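Local coordinates for protein flap endonuclease 1 (Desulfurococcus amylolyticus, PDB 3ORY) that probably cleaves the single-stranded 5' flaps of branched DNA in replication and repair, as a structure-specific nuclease of the FEN1/XPG family, at residues I245-I259 with L282-Y296. Numbering follows the deposited sequence.
Sequences ILLGTDYNPDGFEGI and LKSPIEVDVIAIKKY. With PO4 (phosphate ion), chain D.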
# COMPACT_ATOMS: atom_id res chain seq x y z
N ILE A 245 14.59 -6.78 -7.56
CA ILE A 245 14.53 -7.75 -8.65
C ILE A 245 14.75 -9.18 -8.12
O ILE A 245 14.09 -10.13 -8.57
CB ILE A 245 15.53 -7.39 -9.78
CG1 ILE A 245 15.08 -6.10 -10.50
CG2 ILE A 245 15.68 -8.54 -10.78
CD1 ILE A 245 16.12 -5.48 -11.45
N LEU A 246 15.66 -9.32 -7.16
CA LEU A 246 15.91 -10.64 -6.55
C LEU A 246 14.69 -11.12 -5.79
O LEU A 246 14.39 -12.32 -5.75
CB LEU A 246 17.13 -10.60 -5.64
CG LEU A 246 18.48 -10.45 -6.36
CD1 LEU A 246 19.62 -10.49 -5.35
CD2 LEU A 246 18.65 -11.55 -7.38
N LEU A 247 13.98 -10.17 -5.19
CA LEU A 247 12.76 -10.48 -4.44
C LEU A 247 11.55 -10.73 -5.36
O LEU A 247 10.68 -11.55 -5.04
CB LEU A 247 12.48 -9.39 -3.41
CG LEU A 247 13.57 -9.18 -2.34
CD1 LEU A 247 13.14 -8.07 -1.38
CD2 LEU A 247 13.86 -10.47 -1.58
N GLY A 248 11.51 -10.02 -6.48
CA GLY A 248 10.46 -10.21 -7.47
C GLY A 248 9.64 -8.97 -7.77
O GLY A 248 9.11 -8.34 -6.86
N THR A 249 9.54 -8.63 -9.06
CA THR A 249 8.79 -7.45 -9.52
C THR A 249 7.67 -7.90 -10.46
O THR A 249 7.52 -9.09 -10.72
CB THR A 249 9.70 -6.47 -10.28
OG1 THR A 249 10.10 -7.08 -11.52
CG2 THR A 249 10.97 -6.14 -9.46
N ASP A 250 6.88 -6.95 -10.98
CA ASP A 250 5.88 -7.28 -12.01
C ASP A 250 6.50 -8.01 -13.20
O ASP A 250 5.84 -8.80 -13.87
CB ASP A 250 5.19 -6.01 -12.53
CG ASP A 250 4.11 -5.50 -11.61
OD1 ASP A 250 3.49 -6.32 -10.87
OD2 ASP A 250 3.85 -4.28 -11.65
N TYR A 251 7.78 -7.74 -13.46
CA TYR A 251 8.47 -8.30 -14.62
C TYR A 251 9.10 -9.68 -14.35
O TYR A 251 9.63 -10.32 -15.25
CB TYR A 251 9.52 -7.30 -15.13
CG TYR A 251 8.87 -5.97 -15.43
CD1 TYR A 251 8.12 -5.79 -16.58
CD2 TYR A 251 8.95 -4.93 -14.51
CE1 TYR A 251 7.46 -4.59 -16.84
CE2 TYR A 251 8.31 -3.72 -14.76
CZ TYR A 251 7.57 -3.55 -15.92
OH TYR A 251 6.95 -2.37 -16.17
N ASN A 252 9.06 -10.10 -13.08
CA ASN A 252 9.56 -11.41 -12.65
C ASN A 252 8.94 -11.72 -11.28
O ASN A 252 9.62 -11.69 -10.27
CB ASN A 252 11.11 -11.46 -12.64
CG ASN A 252 11.75 -10.62 -11.52
OD1 ASN A 252 11.39 -9.45 -11.29
ND2 ASN A 252 12.73 -11.22 -10.82
N PRO A 253 7.61 -11.98 -11.26
CA PRO A 253 6.83 -11.98 -10.01
C PRO A 253 7.27 -12.98 -8.92
O PRO A 253 7.04 -12.73 -7.73
CB PRO A 253 5.39 -12.28 -10.46
CG PRO A 253 5.41 -12.46 -11.93
CD PRO A 253 6.79 -12.22 -12.46
N ASP A 254 7.89 -14.08 -9.32
CA ASP A 254 8.35 -15.08 -8.36
C ASP A 254 9.73 -14.78 -7.75
O ASP A 254 10.12 -15.42 -6.77
CB ASP A 254 8.36 -16.47 -9.00
CG ASP A 254 6.97 -16.91 -9.44
OD1 ASP A 254 5.99 -16.57 -8.74
OD2 ASP A 254 6.87 -17.60 -10.47
N GLY A 255 10.44 -13.80 -8.31
CA GLY A 255 11.82 -13.53 -7.91
C GLY A 255 12.71 -14.74 -8.08
O GLY A 255 12.53 -15.55 -8.99
N PHE A 256 13.69 -14.88 -7.18
CA PHE A 256 14.61 -16.01 -7.23
C PHE A 256 14.44 -16.89 -6.00
O PHE A 256 14.31 -16.39 -4.89
CB PHE A 256 16.04 -15.50 -7.41
CG PHE A 256 16.28 -14.84 -8.76
CD1 PHE A 256 16.81 -15.56 -9.82
CD2 PHE A 256 15.91 -13.50 -8.97
CE1 PHE A 256 17.01 -14.97 -11.07
CE2 PHE A 256 16.10 -12.89 -10.22
CZ PHE A 256 16.66 -13.63 -11.27
N GLU A 257 14.44 -18.20 -6.21
CA GLU A 257 14.05 -19.17 -5.18
C GLU A 257 14.92 -19.12 -3.94
O GLU A 257 16.15 -19.13 -4.02
CB GLU A 257 14.08 -20.60 -5.76
CG GLU A 257 13.15 -20.80 -6.96
CD GLU A 257 13.40 -22.10 -7.70
OE1 GLU A 257 13.07 -22.17 -8.90
OE2 GLU A 257 13.93 -23.06 -7.07
N GLY A 258 14.26 -19.08 -2.78
CA GLY A 258 14.95 -19.11 -1.49
C GLY A 258 15.60 -17.80 -1.07
O GLY A 258 16.25 -17.75 -0.03
N ILE A 259 15.41 -16.73 -1.84
CA ILE A 259 16.08 -15.47 -1.52
C ILE A 259 15.15 -14.45 -0.86
O ILE A 259 14.27 -13.90 -1.50
CB ILE A 259 16.84 -14.89 -2.75
CG1 ILE A 259 17.88 -15.91 -3.23
CG2 ILE A 259 17.52 -13.58 -2.38
CD1 ILE A 259 18.53 -15.59 -4.55
N LEU A 282 21.37 -18.35 -8.00
CA LEU A 282 20.13 -17.78 -8.51
C LEU A 282 19.34 -18.81 -9.31
O LEU A 282 19.77 -19.22 -10.39
CB LEU A 282 20.41 -16.54 -9.37
CG LEU A 282 21.13 -15.34 -8.74
CD1 LEU A 282 21.21 -14.19 -9.74
CD2 LEU A 282 20.46 -14.88 -7.46
N LYS A 283 18.20 -19.21 -8.77
CA LYS A 283 17.32 -20.19 -9.40
C LYS A 283 15.98 -19.52 -9.73
O LYS A 283 15.30 -19.01 -8.84
CB LYS A 283 17.08 -21.39 -8.48
CG LYS A 283 18.31 -21.88 -7.71
CD LYS A 283 17.92 -22.89 -6.63
CE LYS A 283 19.11 -23.27 -5.76
NZ LYS A 283 18.71 -24.26 -4.72
N SER A 284 15.62 -19.52 -11.02
CA SER A 284 14.40 -18.89 -11.48
C SER A 284 13.62 -19.85 -12.38
O SER A 284 14.24 -20.57 -13.17
CB SER A 284 14.72 -17.60 -12.24
OG SER A 284 13.58 -16.77 -12.38
N PRO A 285 12.27 -19.87 -12.26
CA PRO A 285 11.49 -20.73 -13.17
C PRO A 285 11.76 -20.34 -14.63
O PRO A 285 12.17 -21.19 -15.43
CB PRO A 285 10.03 -20.44 -12.77
CG PRO A 285 10.06 -19.13 -12.02
CD PRO A 285 11.41 -19.08 -11.35
N ILE A 286 11.57 -19.06 -14.96
CA ILE A 286 11.86 -18.53 -16.30
C ILE A 286 13.09 -17.60 -16.30
O ILE A 286 13.40 -16.97 -15.28
CB ILE A 286 10.61 -17.84 -16.95
CG1 ILE A 286 10.86 -17.51 -18.43
CG2 ILE A 286 10.18 -16.61 -16.16
CD1 ILE A 286 10.89 -18.73 -19.36
N GLU A 287 13.79 -17.55 -17.43
CA GLU A 287 14.88 -16.60 -17.66
C GLU A 287 14.35 -15.16 -17.63
O GLU A 287 13.27 -14.87 -18.13
CB GLU A 287 15.58 -16.91 -18.99
CG GLU A 287 16.55 -15.83 -19.52
CD GLU A 287 17.80 -15.67 -18.66
OE1 GLU A 287 17.68 -15.27 -17.47
OE2 GLU A 287 18.91 -15.93 -19.17
N VAL A 288 15.13 -14.27 -17.02
CA VAL A 288 14.70 -12.91 -16.70
C VAL A 288 15.74 -11.92 -17.22
O VAL A 288 16.93 -12.13 -17.00
CB VAL A 288 14.56 -12.75 -15.15
CG1 VAL A 288 14.12 -11.37 -14.78
CG2 VAL A 288 13.58 -13.77 -14.57
N ASP A 289 15.31 -10.85 -17.89
CA ASP A 289 16.25 -9.82 -18.36
C ASP A 289 16.44 -8.79 -17.25
O ASP A 289 15.82 -7.73 -17.25
CB ASP A 289 15.73 -9.15 -19.64
CG ASP A 289 16.77 -8.27 -20.33
OD1 ASP A 289 17.78 -7.88 -19.70
OD2 ASP A 289 16.56 -7.95 -21.51
N VAL A 290 17.31 -9.13 -16.29
CA VAL A 290 17.44 -8.32 -15.06
C VAL A 290 18.00 -6.93 -15.32
O VAL A 290 17.68 -6.00 -14.60
CB VAL A 290 18.27 -9.05 -13.96
CG1 VAL A 290 17.59 -10.37 -13.55
CG2 VAL A 290 19.72 -9.28 -14.40
N ILE A 291 18.84 -6.79 -16.36
CA ILE A 291 19.40 -5.48 -16.68
C ILE A 291 18.33 -4.55 -17.24
O ILE A 291 18.24 -3.38 -16.85
CB ILE A 291 20.63 -5.57 -17.65
CG1 ILE A 291 21.78 -6.33 -16.97
CG2 ILE A 291 21.09 -4.15 -18.04
CD1 ILE A 291 23.03 -6.56 -17.86
N ALA A 292 17.50 -5.06 -18.14
CA ALA A 292 16.40 -4.27 -18.69
C ALA A 292 15.40 -3.84 -17.60
O ALA A 292 14.89 -2.72 -17.63
CB ALA A 292 15.68 -5.04 -19.81
N ILE A 293 15.13 -4.74 -16.65
CA ILE A 293 14.22 -4.42 -15.55
C ILE A 293 14.81 -3.31 -14.68
O ILE A 293 14.11 -2.36 -14.33
CB ILE A 293 13.88 -5.66 -14.67
CG1 ILE A 293 13.16 -6.72 -15.50
CG2 ILE A 293 13.00 -5.25 -13.50
CD1 ILE A 293 13.04 -8.10 -14.81
N LYS A 294 16.08 -3.42 -14.33
CA LYS A 294 16.78 -2.37 -13.60
C LYS A 294 16.69 -1.02 -14.32
O LYS A 294 16.30 0.00 -13.72
CB LYS A 294 18.26 -2.75 -13.37
CG LYS A 294 19.06 -1.66 -12.63
CD LYS A 294 20.53 -2.06 -12.40
CE LYS A 294 21.33 -1.99 -13.71
NZ LYS A 294 22.80 -2.31 -13.51
N LYS A 295 17.05 -1.01 -15.60
CA LYS A 295 17.02 0.24 -16.38
C LYS A 295 15.62 0.83 -16.46
O LYS A 295 15.46 2.06 -16.53
CB LYS A 295 17.61 0.05 -17.78
CG LYS A 295 19.11 -0.28 -17.77
CD LYS A 295 19.66 -0.39 -19.20
CE LYS A 295 21.17 -0.66 -19.20
NZ LYS A 295 21.91 0.34 -18.38
N TYR A 296 14.60 -0.04 -16.49
CA TYR A 296 13.22 0.44 -16.46
C TYR A 296 12.91 1.12 -15.12
O TYR A 296 12.37 2.23 -15.09
CB TYR A 296 12.19 -0.67 -16.74
CG TYR A 296 10.81 -0.11 -16.62
CD1 TYR A 296 10.27 0.65 -17.66
CD2 TYR A 296 10.06 -0.25 -15.44
CE1 TYR A 296 9.00 1.21 -17.55
CE2 TYR A 296 8.81 0.33 -15.32
CZ TYR A 296 8.28 1.05 -16.38
OH TYR A 296 7.03 1.65 -16.28
P PO4 D . 23.34 -5.82 -12.79
O1 PO4 D . 22.25 -6.81 -13.13
O2 PO4 D . 23.82 -5.15 -14.04
O3 PO4 D . 22.82 -4.78 -11.85
O4 PO4 D . 24.45 -6.61 -12.13
O HOH W 1 12.53 -14.23 -11.31
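Ile293 puts two branches to separate uses against 245-259: Ile293 CG2 lies 3.7 Å from Ile245 CD1, while Ile293 CD1 packs on Tyr251 CB. With CG1 beside the backbone N (chi1 -68°), Ile245 CG2 stands anti to that N and reaches Val290 CG1. That same Val290 methyl meets the Phe256 ring edge near its plane, and Leu282 CB and Ser284 CB approach the ring obliquely. At one end, Tyr251 and Tyr296 form an offset edge-to-face pair, planes at 64°, with Tyr251 OH over the Tyr296 face; the two hydroxyls hydrogen-bond to Glu166, one to each carboxylate oxygen. At the other end, Glu257 N donates almost straight to Lys283 O (2.9 Å), the one direct hydrogen bond between the segments.

Asn252 CB packs on Val288 CG1, while the amide faces back into its own segment. Asn252 ND2 gives an in-plane bond to Ile245 O (2.8 Å), and Asn252 OD1 accepts from Thr249 N and, at 2.7 Å, from Thr249 OG1, which fixes the amide's rotation. ND2 also donates to a water that bridges to Gly255 O and Ser284 OG. An alanine here is likely to leave Ile245 O without this donor and the Thr249 hydroxyl without its acceptor.

The contact joins the end of helix 237-247 and its following loop to loop 282-289 and the start of helix 290-298. Lys294 NZ salt-bridges Glu238 and grips a phosphate, probably from the crystallisation liquor, that Ile274 N and Glu275 N also bind. Pro253 touches helix 102-125. Leu246 and Ile259 rest on helix 261-271, which with helix 237-247 and the glycine-rich loop between is consistent with the duplex-binding helix-two-turn-helix motif of FEN1 relatives.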